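Local coordinates for protein phosphonate monoester hydrolase (Ruegeria pomeroyi, PDB 4UPK) that is a hydrolase of the sulfatase family, with the mixed-sheet alpha/beta core of the alkaline phosphatase superfamily, at residues V344-G349 with Y368-I373. Numbering follows the deposited sequence.
Sequences VTADHG and YHTPLI
In the central mixed sheet of the sulfatase fold, strand 340-346 pairs antiparallel with strand 372-375, and Val-344 and Ile-373 form a hydrogen-bonded pair. Val-344 N reaches Ile-373 O at 2.9 Å, and Ile-373 N returns to Val-344 O at 2.8 Å; both bonds are nearly straight. One residue further on, the ladder gives way to a side-chain bond. With its hydroxyl anti to the backbone N (chi1 -164°), Thr-345 donates from OG1 to Pro-371 O over 2.9 Å, with OG1 in the plane of that carbonyl. Leu-372 leans across on the same face of the sheet, its CD1 methyl 3.8 Å from Thr-345 CB, while Val-344 and Ile-373 turn to the other face and pack against helix 60-67.

At the last residue of the strand, the Ala-346 methyl touches two groups of the other segment, 3.7 Å from Thr-370 CG2 and 3.8 Å from Pro-371 CD. Thr-370 divides its branches: CG2 presses on the His-348 carbonyl group, whereas OG1 meets a water at 2.7 Å. That water donates to Ala-346 O and Asp-347 O, bridging the segments where direct backbone bonds have stopped. The side chains of Asp-347 and His-348 start out away from the other segment. His-348 ND1 donates to the anti lone pair of Asp-347 OD2, and Asp-347 OD1 forms a salt bridge with Arg-86, which together would restrain the carboxylate. An Asp-His pair in the loop directly after a core strand is characteristic of the alkaline phosphatase superfamily.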
loop_
_atom_site.group_PDB
_atom_site.type_symbol
_atom_site.label_atom_id
_atom_site.label_comp_id
_atom_site.label_asym_id
_atom_site.label_seq_id
_atom_site.Cartn_x
_atom_site.Cartn_y
_atom_site.Cartn_z
ATOM N N VAL A 344 -11.114 -19.084 -27.660
ATOM C CA VAL A 344 -10.834 -20.480 -27.340
ATOM C C VAL A 344 -9.381 -20.759 -27.705
ATOM O O VAL A 344 -8.958 -20.513 -28.841
ATOM C CB VAL A 344 -11.826 -21.516 -27.947
ATOM C CG1 VAL A 344 -11.519 -22.935 -27.444
ATOM C CG2 VAL A 344 -13.272 -21.151 -27.624
ATOM N N THR A 345 -8.623 -21.270 -26.728
ATOM C CA THR A 345 -7.220 -21.615 -26.892
ATOM C C THR A 345 -6.821 -22.743 -25.916
ATOM O O THR A 345 -7.631 -23.191 -25.111
ATOM C CB THR A 345 -6.343 -20.320 -26.673
ATOM O OG1 THR A 345 -5.021 -20.543 -27.176
ATOM C CG2 THR A 345 -6.304 -19.849 -25.210
ATOM N N ALA A 346 -5.549 -23.165 -25.989
ATOM C CA ALA A 346 -4.897 -24.048 -25.036
ATOM C C ALA A 346 -3.729 -23.244 -24.458
ATOM O O ALA A 346 -3.196 -22.368 -25.143
ATOM C CB ALA A 346 -4.405 -25.324 -25.697
ATOM N N ASP A 347 -3.367 -23.507 -23.198
ATOM C CA ASP A 347 -2.273 -22.834 -22.497
ATOM C C ASP A 347 -0.881 -23.218 -23.056
ATOM O O ASP A 347 -0.032 -22.358 -23.258
ATOM C CB ASP A 347 -2.376 -23.146 -21.003
ATOM C CG ASP A 347 -1.379 -22.406 -20.171
ATOM O OD1 ASP A 347 -1.674 -21.268 -19.776
ATOM O OD2 ASP A 347 -0.310 -22.972 -19.898
ATOM N N HIS A 348 -0.681 -24.501 -23.313
ATOM C CA HIS A 348 0.533 -25.130 -23.827
ATOM C C HIS A 348 0.108 -26.438 -24.508
ATOM O O HIS A 348 -1.064 -26.817 -24.485
ATOM C CB HIS A 348 1.539 -25.445 -22.672
ATOM C CG HIS A 348 0.909 -26.187 -21.529
ATOM N ND1 HIS A 348 0.420 -25.518 -20.428
ATOM C CD2 HIS A 348 0.600 -27.499 -21.412
ATOM C CE1 HIS A 348 -0.182 -26.432 -19.684
ATOM N NE2 HIS A 348 -0.072 -27.644 -20.223
ATOM N N GLY A 349 1.094 -27.105 -25.097
ATOM C CA GLY A 349 0.942 -28.379 -25.759
ATOM C C GLY A 349 1.362 -29.547 -24.889
ATOM O O GLY A 349 1.460 -29.445 -23.662
ATOM N N TYR A 368 4.432 -26.176 -27.360
ATOM C CA TYR A 368 4.036 -24.758 -27.417
ATOM C C TYR A 368 2.955 -24.444 -28.412
ATOM O O TYR A 368 2.164 -23.552 -28.137
ATOM C CB TYR A 368 5.256 -23.824 -27.692
ATOM C CG TYR A 368 6.390 -24.011 -26.717
ATOM C CD1 TYR A 368 7.356 -24.988 -26.924
ATOM C CD2 TYR A 368 6.525 -23.184 -25.599
ATOM C CE1 TYR A 368 8.386 -25.197 -26.009
ATOM C CE2 TYR A 368 7.563 -23.373 -24.684
ATOM C CZ TYR A 368 8.485 -24.392 -24.890
ATOM O OH TYR A 368 9.517 -24.624 -24.012
ATOM N N HIS A 369 2.955 -25.108 -29.585
ATOM C CA HIS A 369 1.958 -24.909 -30.645
ATOM C C HIS A 369 0.536 -25.239 -30.107
ATOM O O HIS A 369 0.245 -26.371 -29.698
ATOM C CB HIS A 369 2.302 -25.734 -31.902
ATOM C CG HIS A 369 1.628 -25.249 -33.151
ATOM N ND1 HIS A 369 1.702 -25.964 -34.333
ATOM C CD2 HIS A 369 0.900 -24.130 -33.368
ATOM C CE1 HIS A 369 1.030 -25.257 -35.226
ATOM N NE2 HIS A 369 0.524 -24.149 -34.689
ATOM N N THR A 370 -0.302 -24.209 -30.018
ATOM C CA THR A 370 -1.645 -24.324 -29.438
ATOM C C THR A 370 -2.745 -23.815 -30.353
ATOM O O THR A 370 -2.516 -22.879 -31.119
ATOM C CB THR A 370 -1.697 -23.667 -28.054
ATOM O OG1 THR A 370 -1.020 -22.410 -28.089
ATOM C CG2 THR A 370 -1.068 -24.514 -27.008
ATOM N N PRO A 371 -3.954 -24.425 -30.293
ATOM C CA PRO A 371 -5.047 -23.920 -31.124
ATOM C C PRO A 371 -5.562 -22.577 -30.597
ATOM O O PRO A 371 -5.443 -22.287 -29.408
ATOM C CB PRO A 371 -6.109 -25.019 -31.021
ATOM C CG PRO A 371 -5.871 -25.654 -29.675
ATOM C CD PRO A 371 -4.386 -25.563 -29.446
ATOM N N LEU A 372 -6.101 -21.743 -31.502
ATOM C CA LEU A 372 -6.666 -20.446 -31.189
ATOM C C LEU A 372 -7.814 -20.113 -32.139
ATOM O O LEU A 372 -7.620 -20.039 -33.353
ATOM C CB LEU A 372 -5.616 -19.294 -31.136
ATOM C CG LEU A 372 -6.180 -17.877 -30.867
ATOM C CD1 LEU A 372 -6.857 -17.770 -29.507
ATOM C CD2 LEU A 372 -5.119 -16.841 -30.967
ATOM N N ILE A 373 -9.016 -19.934 -31.564
ATOM C CA ILE A 373 -10.219 -19.583 -32.303
ATOM C C ILE A 373 -10.765 -18.349 -31.638
ATOM O O ILE A 373 -10.940 -18.320 -30.414
ATOM C CB ILE A 373 -11.310 -20.713 -32.389
ATOM C CG1 ILE A 373 -10.727 -22.090 -32.847
ATOM C CG2 ILE A 373 -12.482 -20.278 -33.299
ATOM C CD1 ILE A 373 -11.581 -23.335 -32.458
HETATM O O HOH W 1 -0.579 -20.966 -25.804
#